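Side-chain contacts in protein SSD1 (Saccharomyces cerevisiae S288C, PDB 7AM1), which binds mRNA and represses its translation as a member of the RNase II family that has lost nuclease activity: residues Asp616-Val621 with Asn849-Ser854; Leu739-Ser744 with Ala769-Thr774; Gly761-Leu766 with Ala794-Pro799; Thr869-Ile874 with Ile880-Glu885. All coordinates share one frame; numbering follows the deposited sequence.

Interaction 1 (Asp616-Val621 with Asn849-Ser854)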
loop_
_atom_site.group_PDB
_atom_site.type_symbol
_atom_site.label_atom_id
_atom_site.label_comp_id
_atom_site.label_asym_id
_atom_site.label_seq_id
_atom_site.Cartn_x
_atom_site.Cartn_y
_atom_site.Cartn_z
ATOM N N ASP A 616 -13.402 -2.988 -20.651
ATOM C CA ASP A 616 -12.250 -2.139 -20.937
ATOM C C ASP A 616 -11.255 -2.207 -19.783
ATOM O O ASP A 616 -11.546 -1.759 -18.669
ATOM C CB ASP A 616 -12.716 -0.708 -21.182
ATOM C CG ASP A 616 -11.597 0.196 -21.650
ATOM O OD1 ASP A 616 -10.614 0.372 -20.900
ATOM O OD2 ASP A 616 -11.694 0.717 -22.780
ATOM N N ASP A 617 -10.068 -2.764 -20.046
ATOM C CA ASP A 617 -9.090 -2.947 -18.978
ATOM C C ASP A 617 -8.715 -1.617 -18.334
ATOM O O ASP A 617 -8.552 -1.535 -17.109
ATOM C CB ASP A 617 -7.839 -3.643 -19.515
ATOM C CG ASP A 617 -8.093 -5.084 -19.915
ATOM O OD1 ASP A 617 -9.192 -5.610 -19.631
ATOM O OD2 ASP A 617 -7.180 -5.694 -20.511
ATOM N N ASP A 618 -8.540 -0.571 -19.145
ATOM C CA ASP A 618 -8.115 0.715 -18.607
ATOM C C ASP A 618 -9.170 1.289 -17.671
ATOM O O ASP A 618 -8.851 1.779 -16.582
ATOM C CB ASP A 618 -7.821 1.685 -19.750
ATOM C CG ASP A 618 -6.617 1.267 -20.566
ATOM O OD1 ASP A 618 -5.640 0.756 -19.980
ATOM O OD2 ASP A 618 -6.658 1.424 -21.798
ATOM N N VAL A 619 -10.439 1.242 -18.083
ATOM C CA VAL A 619 -11.506 1.767 -17.240
ATOM C C VAL A 619 -11.626 0.946 -15.962
ATOM O O VAL A 619 -11.762 1.496 -14.861
ATOM C CB VAL A 619 -12.834 1.797 -18.016
ATOM C CG1 VAL A 619 -13.943 2.357 -17.136
ATOM C CG2 VAL A 619 -12.686 2.605 -19.300
ATOM N N ARG A 620 -11.575 -0.381 -16.083
ATOM C CA ARG A 620 -11.693 -1.233 -14.907
ATOM C C ARG A 620 -10.596 -0.925 -13.896
ATOM O O ARG A 620 -10.853 -0.859 -12.688
ATOM C CB ARG A 620 -11.642 -2.701 -15.324
ATOM C CG ARG A 620 -12.038 -3.662 -14.215
ATOM C CD ARG A 620 -12.094 -5.095 -14.717
ATOM N NE ARG A 620 -10.795 -5.566 -15.189
ATOM C CZ ARG A 620 -10.457 -5.728 -16.466
ATOM N NH1 ARG A 620 -11.320 -5.476 -17.443
ATOM N NH2 ARG A 620 -9.241 -6.160 -16.761
ATOM N N VAL A 621 -9.366 -0.731 -14.373
ATOM C CA VAL A 621 -8.266 -0.386 -13.483
ATOM C C VAL A 621 -8.481 0.994 -12.881
ATOM O O VAL A 621 -8.279 1.203 -11.678
ATOM C CB VAL A 621 -6.930 -0.469 -14.246
ATOM C CG1 VAL A 621 -5.819 0.242 -13.468
ATOM C CG2 VAL A 621 -6.571 -1.924 -14.511
ATOM N N ASN A 849 6.296 -1.446 -19.940
ATOM C CA ASN A 849 6.018 -1.258 -21.356
ATOM C C ASN A 849 5.347 0.088 -21.582
ATOM O O ASN A 849 4.487 0.503 -20.800
ATOM C CB ASN A 849 5.114 -2.372 -21.884
ATOM C CG ASN A 849 5.788 -3.717 -21.869
ATOM O OD1 ASN A 849 6.993 -3.821 -22.099
ATOM N ND2 ASN A 849 5.019 -4.760 -21.581
ATOM N N LEU A 850 5.747 0.773 -22.643
ATOM C CA LEU A 850 5.076 2.006 -23.018
ATOM C C LEU A 850 3.776 1.696 -23.749
ATOM O O LEU A 850 3.643 0.663 -24.411
ATOM C CB LEU A 850 5.977 2.864 -23.904
ATOM C CG LEU A 850 7.287 3.348 -23.283
ATOM C CD1 LEU A 850 8.078 4.169 -24.281
ATOM C CD2 LEU A 850 7.000 4.166 -22.051
ATOM N N ARG A 851 2.806 2.600 -23.615
ATOM C CA ARG A 851 1.580 2.553 -24.406
ATOM C C ARG A 851 1.740 3.554 -25.547
ATOM O O ARG A 851 1.726 4.770 -25.328
ATOM C CB ARG A 851 0.345 2.853 -23.558
ATOM C CG ARG A 851 -0.971 2.869 -24.351
ATOM C CD ARG A 851 -1.566 1.480 -24.516
ATOM N NE ARG A 851 -1.983 0.938 -23.229
ATOM C CZ ARG A 851 -3.222 0.996 -22.744
ATOM N NH1 ARG A 851 -4.203 1.566 -23.435
ATOM N NH2 ARG A 851 -3.480 0.477 -21.554
ATOM N N LEU A 852 1.916 3.042 -26.751
ATOM C CA LEU A 852 2.167 3.874 -27.912
ATOM C C LEU A 852 0.935 3.927 -28.808
ATOM O O LEU A 852 0.116 3.003 -28.792
ATOM C CB LEU A 852 3.359 3.328 -28.706
ATOM C CG LEU A 852 4.637 3.178 -27.877
ATOM C CD1 LEU A 852 5.759 2.581 -28.694
ATOM C CD2 LEU A 852 5.069 4.519 -27.294
ATOM N N PRO A 853 0.758 4.990 -29.593
ATOM C CA PRO A 853 -0.406 5.042 -30.490
ATOM C C PRO A 853 -0.231 4.060 -31.641
ATOM O O PRO A 853 0.820 4.019 -32.283
ATOM C CB PRO A 853 -0.420 6.497 -30.971
ATOM C CG PRO A 853 1.014 6.896 -30.941
ATOM C CD PRO A 853 1.613 6.184 -29.744
ATOM N N SER A 854 -1.263 3.255 -31.884
ATOM C CA SER A 854 -1.206 2.214 -32.912
ATOM C C SER A 854 -1.800 2.742 -34.217
ATOM O O SER A 854 -2.845 2.297 -34.698
ATOM C CB SER A 854 -1.930 0.957 -32.432
#
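Asp618 and Arg851 approach from opposite directions, the guanidinium presenting its NH1/NH2 edge to the two carboxylate oxygens. The two flat groups are nearly coplanar, 21° apart, and the arginine grips end-on with both terminal nitrogens, one for each oxygen. NH2 of Arg851 reaches OD1 of Asp618 at 2.7 Å, using the syn lone pair of that oxygen; NH1 of Arg851 meets OD2 of Asp618 at 3.0 Å, also on the syn side but slightly out of the carboxylate plane. Both bonds are fairly straight, and two bonds fix the rotation of both groups where one would leave a pivot. The backbones stay well apart, with CA of Asp618 11.4 Å from CA of Arg851, so a short acid on the helix needs a long partner. Arg851 starts with CG anti to its own N (chi1 178°), then bends at chi2 and chi3 to bring its head round to the acid. Glu752 takes its remaining NE in a second salt bridge, so the cation lies between two acids. Asp618 itself is buried, in the first turn of helix 617-629, whose N-cap is Asp616: OD1 of Asp616 accepts from N of Val619 at 3.0 Å. Replacing Asp618 by an alanine would probably leave both terminal nitrogens of Arg851 without these acceptors and the guanidinium freer to turn. The contact is a classic bidentate, end-on Arg-Asp salt bridge, here tying the N-terminal turn of a helix in the RNB domain to the loop between helices 834-842 and 862-867.

Interaction 2 (Leu739-Ser744 with Ala769-Thr774)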
loop_
_atom_site.group_PDB
_atom_site.type_symbol
_atom_site.label_atom_id
_atom_site.label_comp_id
_atom_site.label_asym_id
_atom_site.label_seq_id
_atom_site.Cartn_x
_atom_site.Cartn_y
_atom_site.Cartn_z
ATOM N N LEU A 739 -8.436 10.169 -15.639
ATOM C CA LEU A 739 -9.282 9.596 -14.597
ATOM C C LEU A 739 -10.214 10.618 -13.964
ATOM O O LEU A 739 -11.375 10.298 -13.686
ATOM C CB LEU A 739 -8.404 8.953 -13.519
ATOM C CG LEU A 739 -9.096 8.061 -12.488
ATOM C CD1 LEU A 739 -9.912 6.977 -13.163
ATOM C CD2 LEU A 739 -8.059 7.440 -11.560
ATOM N N GLN A 740 -9.733 11.841 -13.737
ATOM C CA GLN A 740 -10.535 12.912 -13.166
ATOM C C GLN A 740 -10.108 14.234 -13.791
ATOM O O GLN A 740 -8.925 14.446 -14.069
ATOM C CB GLN A 740 -10.382 12.989 -11.639
ATOM C CG GLN A 740 -11.119 11.900 -10.854
ATOM C CD GLN A 740 -12.629 12.041 -10.929
ATOM O OE1 GLN A 740 -13.231 12.846 -10.218
ATOM N NE2 GLN A 740 -13.247 11.263 -11.802
ATOM N N VAL A 741 -11.073 15.126 -13.984
ATOM C CA VAL A 741 -10.822 16.455 -14.523
ATOM C C VAL A 741 -11.189 17.485 -13.465
ATOM O O VAL A 741 -12.202 17.347 -12.770
ATOM C CB VAL A 741 -11.613 16.697 -15.825
ATOM C CG1 VAL A 741 -11.439 18.129 -16.295
ATOM C CG2 VAL A 741 -11.149 15.737 -16.907
ATOM N N TYR A 742 -10.354 18.509 -13.339
ATOM C CA TYR A 742 -10.571 19.590 -12.393
ATOM C C TYR A 742 -10.482 20.919 -13.135
ATOM O O TYR A 742 -10.243 20.969 -14.345
ATOM C CB TYR A 742 -9.558 19.532 -11.243
ATOM C CG TYR A 742 -9.418 18.162 -10.612
ATOM C CD1 TYR A 742 -10.394 17.663 -9.760
ATOM C CD2 TYR A 742 -8.310 17.367 -10.874
ATOM C CE1 TYR A 742 -10.267 16.407 -9.179
ATOM C CE2 TYR A 742 -8.173 16.115 -10.302
ATOM C CZ TYR A 742 -9.153 15.638 -9.453
ATOM O OH TYR A 742 -9.016 14.389 -8.886
ATOM N N GLU A 743 -10.669 22.008 -12.387
ATOM C CA GLU A 743 -10.726 23.336 -12.986
ATOM C C GLU A 743 -9.398 23.752 -13.615
ATOM O O GLU A 743 -9.391 24.469 -14.624
ATOM C CB GLU A 743 -11.165 24.350 -11.925
ATOM C CG GLU A 743 -10.285 24.382 -10.688
ATOM C CD GLU A 743 -10.602 25.556 -9.787
ATOM O OE1 GLU A 743 -11.615 26.246 -10.043
ATOM O OE2 GLU A 743 -9.836 25.788 -8.825
ATOM N N SER A 744 -8.266 23.332 -13.045
ATOM C CA SER A 744 -6.974 23.756 -13.578
ATOM C C SER A 744 -5.966 22.611 -13.575
ATOM O O SER A 744 -4.755 22.857 -13.605
ATOM C CB SER A 744 -6.466 24.972 -12.781
ATOM O OG SER A 744 -5.191 25.413 -13.219
ATOM N N ALA A 769 -7.405 28.516 -19.488
ATOM C CA ALA A 769 -8.113 27.251 -19.426
ATOM C C ALA A 769 -9.555 27.564 -19.062
ATOM O O ALA A 769 -9.828 28.530 -18.343
ATOM C CB ALA A 769 -7.494 26.293 -18.403
ATOM N N GLU A 770 -10.474 26.750 -19.569
ATOM C CA GLU A 770 -11.888 26.886 -19.254
ATOM C C GLU A 770 -12.419 25.538 -18.799
ATOM O O GLU A 770 -12.086 24.497 -19.377
ATOM C CB GLU A 770 -12.715 27.406 -20.439
ATOM C CG GLU A 770 -12.404 28.838 -20.844
ATOM C CD GLU A 770 -13.541 29.478 -21.628
ATOM O OE1 GLU A 770 -13.590 29.302 -22.864
ATOM O OE2 GLU A 770 -14.395 30.149 -21.005
ATOM N N PHE A 771 -13.250 25.567 -17.766
ATOM C CA PHE A 771 -13.718 24.360 -17.106
ATOM C C PHE A 771 -15.236 24.316 -17.125
ATOM O O PHE A 771 -15.898 25.284 -16.737
ATOM C CB PHE A 771 -13.198 24.302 -15.667
ATOM C CG PHE A 771 -13.703 23.126 -14.891
ATOM C CD1 PHE A 771 -13.281 21.845 -15.195
ATOM C CD2 PHE A 771 -14.591 23.306 -13.848
ATOM C CE1 PHE A 771 -13.745 20.763 -14.479
ATOM C CE2 PHE A 771 -15.059 22.230 -13.129
ATOM C CZ PHE A 771 -14.634 20.957 -13.443
ATOM N N ASP A 772 -15.776 23.190 -17.580
ATOM C CA ASP A 772 -17.215 22.947 -17.633
ATOM C C ASP A 772 -17.517 21.917 -16.551
ATOM O O ASP A 772 -17.346 20.713 -16.761
ATOM C CB ASP A 772 -17.629 22.464 -19.019
ATOM C CG ASP A 772 -19.118 22.220 -19.135
ATOM O OD1 ASP A 772 -19.817 22.261 -18.101
ATOM O OD2 ASP A 772 -19.591 21.994 -20.268
ATOM N N GLY A 773 -17.971 22.399 -15.390
ATOM C CA GLY A 773 -18.196 21.531 -14.248
ATOM C C GLY A 773 -19.365 20.584 -14.406
ATOM O O GLY A 773 -19.404 19.547 -13.735
ATOM N N THR A 774 -20.323 20.918 -15.270
ATOM C CA THR A 774 -21.459 20.031 -15.488
ATOM C C THR A 774 -21.053 18.825 -16.326
ATOM O O THR A 774 -21.412 17.686 -16.005
ATOM C CB THR A 774 -22.603 20.786 -16.163
ATOM O OG1 THR A 774 -22.248 21.087 -17.519
ATOM C CG2 THR A 774 -22.890 22.086 -15.426
#
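The Phe771 ring is sandwiched between backbone atoms: CA of Glu743 lies over one face, N of Gly773 over the opposite face, and CG1 of Val741 stands at the edge, in the ring plane. The Glu743 contact is a CH-pi interaction, with CA of Glu743 3.9 Å from the ring centroid and 25° off the ring normal. At the edge, CG1 of Val741 comes within 3.9 Å of CE1 of Phe771 as the two side chains run antiparallel past one another. O of Tyr742 approaches obliquely, 3.3 Å from CD1 of Phe771. The ring reaches this place because CG of Phe771 stands anti to N (chi1 177°), carrying it out from strand 766-772 over the backbone just beyond the end of strand 732-741. It thereby joins two different sheets of the DIS3L2-like C-terminal region. Gly773 suits the turn that follows, since a side chain there would crowd CE2 of Phe771. The Glu743 chain leads away from the ring, and Tyr742 also points away, its OH bonded to Asp747. No hydrogen bond joins the two segments, so the join rests on dispersion and the weak polarity of a backbone C-H against a pi face, for which a flat, apolar phenylalanine is well suited.

Interaction 3 (Gly761-Leu766 with Ala794-Pro799)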
loop_
_atom_site.group_PDB
_atom_site.type_symbol
_atom_site.label_atom_id
_atom_site.label_comp_id
_atom_site.label_asym_id
_atom_site.label_seq_id
_atom_site.Cartn_x
_atom_site.Cartn_y
_atom_site.Cartn_z
ATOM N N GLY A 761 -2.155 22.749 -14.822
ATOM C CA GLY A 761 -2.189 23.766 -15.859
ATOM C C GLY A 761 -1.064 24.774 -15.724
ATOM O O GLY A 761 -0.522 25.250 -16.725
ATOM N N ASP A 762 -0.696 25.115 -14.488
ATOM C CA ASP A 762 0.347 26.106 -14.257
ATOM C C ASP A 762 1.748 25.566 -14.511
ATOM O O ASP A 762 2.724 26.253 -14.206
ATOM C CB ASP A 762 0.250 26.661 -12.833
ATOM C CG ASP A 762 0.510 25.612 -11.772
ATOM O OD1 ASP A 762 1.012 24.520 -12.113
ATOM O OD2 ASP A 762 0.203 25.887 -10.591
ATOM N N GLN A 763 1.874 24.348 -15.032
ATOM C CA GLN A 763 3.162 23.834 -15.484
ATOM C C GLN A 763 3.163 23.585 -16.985
ATOM O O GLN A 763 4.137 23.034 -17.516
ATOM C CB GLN A 763 3.527 22.568 -14.708
ATOM C CG GLN A 763 3.853 22.873 -13.250
ATOM C CD GLN A 763 4.188 21.640 -12.443
ATOM O OE1 GLN A 763 3.493 20.626 -12.520
ATOM N NE2 GLN A 763 5.255 21.723 -11.654
ATOM N N LEU A 764 2.113 24.009 -17.682
ATOM C CA LEU A 764 1.992 23.869 -19.120
ATOM C C LEU A 764 2.024 25.237 -19.797
ATOM O O LEU A 764 1.563 26.231 -19.226
ATOM C CB LEU A 764 0.683 23.154 -19.479
ATOM C CG LEU A 764 0.497 21.770 -18.854
ATOM C CD1 LEU A 764 -0.878 21.201 -19.179
ATOM C CD2 LEU A 764 1.600 20.826 -19.318
ATOM N N PRO A 765 2.560 25.324 -21.020
ATOM C CA PRO A 765 2.569 26.611 -21.733
ATOM C C PRO A 765 1.189 26.980 -22.255
ATOM O O PRO A 765 0.885 26.772 -23.435
ATOM C CB PRO A 765 3.560 26.373 -22.878
ATOM C CG PRO A 765 3.445 24.890 -23.149
ATOM C CD PRO A 765 3.216 24.253 -21.795
ATOM N N LEU A 766 0.357 27.538 -21.383
ATOM C CA LEU A 766 -1.025 27.855 -21.702
ATOM C C LEU A 766 -1.243 29.361 -21.747
ATOM O O LEU A 766 -0.499 30.143 -21.149
ATOM C CB LEU A 766 -1.976 27.245 -20.668
ATOM C CG LEU A 766 -1.906 25.735 -20.455
ATOM C CD1 LEU A 766 -2.883 25.314 -19.363
ATOM C CD2 LEU A 766 -2.194 24.991 -21.749
ATOM N N ALA A 794 7.507 30.415 -15.817
ATOM C CA ALA A 794 8.241 31.586 -15.352
ATOM C C ALA A 794 8.438 31.563 -13.842
ATOM O O ALA A 794 9.506 31.935 -13.342
ATOM C CB ALA A 794 7.511 32.861 -15.776
ATOM N N ASP A 795 7.419 31.131 -13.096
ATOM C CA ASP A 795 7.502 31.157 -11.643
ATOM C C ASP A 795 8.442 30.102 -11.078
ATOM O O ASP A 795 8.721 30.137 -9.874
ATOM C CB ASP A 795 6.107 30.991 -11.031
ATOM C CG ASP A 795 5.475 29.651 -11.361
ATOM O OD1 ASP A 795 6.026 28.609 -10.956
ATOM O OD2 ASP A 795 4.411 29.643 -12.009
ATOM N N GLU A 796 8.950 29.186 -11.903
ATOM C CA GLU A 796 9.851 28.140 -11.433
ATOM C C GLU A 796 11.321 28.462 -11.673
ATOM O O GLU A 796 12.179 27.628 -11.367
ATOM C CB GLU A 796 9.501 26.802 -12.101
ATOM C CG GLU A 796 8.210 26.189 -11.593
ATOM C CD GLU A 796 7.905 24.833 -12.210
ATOM O OE1 GLU A 796 8.847 24.138 -12.649
ATOM O OE2 GLU A 796 6.713 24.462 -12.247
ATOM N N LYS A 797 11.634 29.642 -12.204
ATOM C CA LYS A 797 13.013 30.111 -12.267
ATOM C C LYS A 797 13.434 30.826 -10.991
ATOM O O LYS A 797 14.610 31.179 -10.850
ATOM C CB LYS A 797 13.207 31.022 -13.484
ATOM C CG LYS A 797 13.097 30.268 -14.812
ATOM C CD LYS A 797 13.169 31.193 -16.018
ATOM C CE LYS A 797 11.808 31.403 -16.655
ATOM N NZ LYS A 797 11.911 32.187 -17.920
ATOM N N ASN A 798 12.496 31.039 -10.075
ATOM C CA ASN A 798 12.801 31.549 -8.747
ATOM C C ASN A 798 13.720 30.572 -8.022
ATOM O O ASN A 798 13.467 29.359 -8.047
ATOM C CB ASN A 798 11.484 31.722 -7.985
ATOM C CG ASN A 798 11.671 32.221 -6.565
ATOM O OD1 ASN A 798 12.784 32.294 -6.049
ATOM N ND2 ASN A 798 10.560 32.543 -5.915
ATOM N N PRO A 799 14.788 31.041 -7.369
ATOM C CA PRO A 799 15.613 30.118 -6.568
ATOM C C PRO A 799 14.858 29.458 -5.423
ATOM O O PRO A 799 15.388 28.513 -4.824
ATOM C CB PRO A 799 16.748 31.013 -6.047
ATOM C CG PRO A 799 16.211 32.415 -6.144
ATOM C CD PRO A 799 15.325 32.416 -7.351
#
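Two short 3-10 turns face each other here, one at 761-763 in the connection between strands 755-760 and 766-772, the other beginning at Ala794 in the loop that follows strand 777-782; both fall in the DIS3L2-like C-terminal region. One hydrogen bond joins them: NE2 of Gln763 donates to OE2 of Glu796 at 3.2 Å, with an angle of 161° at the hydrogen. The acceptor lies in the amide plane of Gln763, whereas the donor meets OE2 on its syn side, 29° out of the carboxylate plane. The side chains run nearly perpendicular, and the planes of their flat ends are 62° apart. Each is extended beyond CG, and this length suits them to backbones whose CA atoms, Gln763 to Glu796, are 8.9 Å apart. CG of Gln763 also rests 3.4 Å from OE2 of Glu796. The acids nearby have cationic partners: Lys178 bridges to both Asp795 and Glu796 and donates to O of Asp762, Arg803 pairs with OE1 of Glu796, and Arg173 holds Asp762. A neutral amide can thus donate to an already paired carboxylate without adding charge to a buried place, and the surrounding lysine and arginines are likely to keep Glu796 ionised and offset the mutual repulsion of the acids.

Interaction 4 (Thr869-Ile874 with Ile880-Glu885)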
loop_
_atom_site.group_PDB
_atom_site.type_symbol
_atom_site.label_atom_id
_atom_site.label_comp_id
_atom_site.label_asym_id
_atom_site.label_seq_id
_atom_site.Cartn_x
_atom_site.Cartn_y
_atom_site.Cartn_z
ATOM N N THR A 869 -3.900 11.503 -31.478
ATOM C CA THR A 869 -4.773 10.950 -30.450
ATOM C C THR A 869 -5.518 12.022 -29.661
ATOM O O THR A 869 -6.401 11.683 -28.870
ATOM C CB THR A 869 -3.973 10.101 -29.458
ATOM O OG1 THR A 869 -3.083 10.950 -28.721
ATOM C CG2 THR A 869 -3.168 9.035 -30.183
ATOM N N THR A 870 -5.186 13.293 -29.849
ATOM C CA THR A 870 -5.764 14.359 -29.045
ATOM C C THR A 870 -6.997 14.941 -29.729
ATOM O O THR A 870 -7.192 14.805 -30.938
ATOM C CB THR A 870 -4.728 15.459 -28.792
ATOM O OG1 THR A 870 -4.464 16.172 -30.008
ATOM C CG2 THR A 870 -3.426 14.853 -28.274
ATOM N N GLU A 871 -7.845 15.580 -28.926
ATOM C CA GLU A 871 -9.065 16.229 -29.402
ATOM C C GLU A 871 -8.824 17.735 -29.364
ATOM O O GLU A 871 -8.794 18.335 -28.284
ATOM C CB GLU A 871 -10.262 15.826 -28.543
ATOM C CG GLU A 871 -11.608 16.336 -29.050
ATOM C CD GLU A 871 -11.971 15.781 -30.422
ATOM O OE1 GLU A 871 -11.526 14.659 -30.747
ATOM O OE2 GLU A 871 -12.697 16.466 -31.177
ATOM N N THR A 872 -8.657 18.347 -30.538
ATOM C CA THR A 872 -8.222 19.734 -30.630
ATOM C C THR A 872 -9.096 20.515 -31.601
ATOM O O THR A 872 -9.809 19.942 -32.429
ATOM C CB THR A 872 -6.757 19.835 -31.084
ATOM O OG1 THR A 872 -6.588 19.126 -32.318
ATOM C CG2 THR A 872 -5.820 19.263 -30.036
ATOM N N ARG A 873 -9.030 21.843 -31.482
ATOM C CA ARG A 873 -9.682 22.720 -32.443
ATOM C C ARG A 873 -9.103 24.124 -32.336
ATOM O O ARG A 873 -8.616 24.537 -31.279
ATOM C CB ARG A 873 -11.198 22.765 -32.245
ATOM C CG ARG A 873 -11.650 23.333 -30.921
ATOM C CD ARG A 873 -13.139 23.097 -30.733
ATOM N NE ARG A 873 -13.719 24.037 -29.780
ATOM C CZ ARG A 873 -13.813 23.823 -28.471
ATOM N NH1 ARG A 873 -13.362 22.693 -27.939
ATOM N NH2 ARG A 873 -14.355 24.747 -27.689
ATOM N N ILE A 874 -9.165 24.843 -33.451
ATOM C CA ILE A 874 -8.616 26.187 -33.571
ATOM C C ILE A 874 -9.781 27.135 -33.810
ATOM O O ILE A 874 -10.457 27.044 -34.843
ATOM C CB ILE A 874 -7.584 26.269 -34.708
ATOM C CG1 ILE A 874 -6.411 25.332 -34.408
ATOM C CG2 ILE A 874 -7.100 27.709 -34.895
ATOM C CD1 ILE A 874 -5.423 25.192 -35.540
ATOM N N ILE A 880 -7.281 25.096 -28.860
ATOM C CA ILE A 880 -8.009 24.446 -27.776
ATOM C C ILE A 880 -7.814 22.940 -27.838
ATOM O O ILE A 880 -7.967 22.326 -28.901
ATOM C CB ILE A 880 -9.509 24.795 -27.839
ATOM C CG1 ILE A 880 -9.701 26.310 -27.766
ATOM C CG2 ILE A 880 -10.268 24.070 -26.737
ATOM C CD1 ILE A 880 -11.148 26.753 -27.845
ATOM N N GLN A 881 -7.494 22.343 -26.689
ATOM C CA GLN A 881 -7.503 20.897 -26.506
ATOM C C GLN A 881 -8.544 20.552 -25.449
ATOM O O GLN A 881 -8.567 21.167 -24.377
ATOM C CB GLN A 881 -6.131 20.366 -26.076
ATOM C CG GLN A 881 -6.093 18.850 -25.914
ATOM C CD GLN A 881 -4.776 18.348 -25.353
ATOM O OE1 GLN A 881 -3.921 19.135 -24.950
ATOM N NE2 GLN A 881 -4.611 17.028 -25.319
ATOM N N GLU A 882 -9.402 19.579 -25.751
ATOM C CA GLU A 882 -10.411 19.116 -24.808
ATOM C C GLU A 882 -9.871 17.937 -24.008
ATOM O O GLU A 882 -9.333 16.983 -24.581
ATOM C CB GLU A 882 -11.694 18.702 -25.530
ATOM C CG GLU A 882 -12.226 19.719 -26.515
ATOM C CD GLU A 882 -13.562 19.302 -27.103
ATOM O OE1 GLU A 882 -13.919 18.108 -26.986
ATOM O OE2 GLU A 882 -14.252 20.167 -27.684
ATOM N N ILE A 883 -10.014 18.011 -22.688
ATOM C CA ILE A 883 -9.636 16.934 -21.779
ATOM C C ILE A 883 -10.919 16.344 -21.205
ATOM O O ILE A 883 -11.664 17.031 -20.493
ATOM C CB ILE A 883 -8.706 17.436 -20.662
ATOM C CG1 ILE A 883 -7.537 18.249 -21.236
ATOM C CG2 ILE A 883 -8.179 16.270 -19.843
ATOM C CD1 ILE A 883 -6.590 17.446 -22.104
ATOM N N HIS A 884 -11.174 15.072 -21.511
ATOM C CA HIS A 884 -12.360 14.363 -21.058
ATOM C C HIS A 884 -11.961 13.206 -20.154
ATOM O O HIS A 884 -10.913 12.584 -20.343
ATOM C CB HIS A 884 -13.171 13.788 -22.231
ATOM C CG HIS A 884 -13.729 14.817 -23.159
ATOM N ND1 HIS A 884 -15.040 15.240 -23.098
ATOM C CD2 HIS A 884 -13.163 15.494 -24.186
ATOM C CE1 HIS A 884 -15.253 16.142 -24.040
ATOM N NE2 HIS A 884 -14.130 16.315 -24.714
ATOM N N GLU A 885 -12.819 12.894 -19.189
ATOM C CA GLU A 885 -12.562 11.745 -18.332
ATOM C C GLU A 885 -12.606 10.464 -19.160
ATOM O O GLU A 885 -13.462 10.296 -20.031
ATOM C CB GLU A 885 -13.577 11.704 -17.188
ATOM C CG GLU A 885 -13.356 12.823 -16.178
ATOM C CD GLU A 885 -14.402 12.881 -15.080
ATOM O OE1 GLU A 885 -15.530 12.384 -15.288
ATOM O OE2 GLU A 885 -14.088 13.440 -14.007
HETATM O O HOH W 1 -7.419 15.796 -26.064
#
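Glu882 divides its carboxylate between a cation on the partner strand and a histidine on its own. OE2 of Glu882 takes a salt bridge from NH1 of Arg873 at 2.7 Å, while NE2 of His884 donates to OE1 of Glu882 at 2.9 Å, almost perfectly straight and in the plane of the imidazole. Arg873 comes in across the glutamate, their flat ends 79° apart, so this is a single-nitrogen contact rather than a paired grip. CG of Arg873 sits between N and the carbonyl carbon (chi1 63°), and the extended chain then lays the guanidinium over Ile880, whose CD1 packs against one face, 3.8 Å from NH2 of Arg873. A branched isoleucine suits this place, offering methyls to the flat cation. Beneath them runs an antiparallel hairpin. Arg873 and Ile880 form a hydrogen-bonded pair, with N of Ile880 2.8 Å from O of Arg873, and Thr872 and Gln881 a non-hydrogen-bonded one. Past them N of Glu882 binds O of Glu871, and a water accepts from N of Glu871 and NE2 of Gln881 while donating to O of Glu882; OE1 of Gln881 is taken by Trp782. A leucine in place of Glu882 would probably leave NH1 of Arg873 without this counter-charge and His884 freer to turn. Glu875 pairs with NE of Arg873, giving the guanidinium a second acidic partner; with Glu871 OE2 4.7 Å from Glu882 OE1, that positive charge is likely to ease repulsion between the glutamates.

Chemistry varies with place. Interaction 3 is the buried one, yet it is polar, a neutral amide meeting a carboxylate among compensated charges. Interactions 1, 2 and 4 are partly buried: a two-pronged salt bridge between a helix and a loop, an aromatic ring on backbone, and a hairpin with charges along its side. One side of interaction 2 and both strands of interaction 4 belong to the same sheet, where strands 766-772 and 878-884 flank 777-782, and the two contacts touch through Gln740, Val741, Ile883 and Glu885. Interactions 2 and 3 meet at Ser744 O and Gly761 N, probably hydrogen-bonded. Interaction 1, whose helix lies in the RNB domain, touches interaction 4 through Pro853 and Thr869.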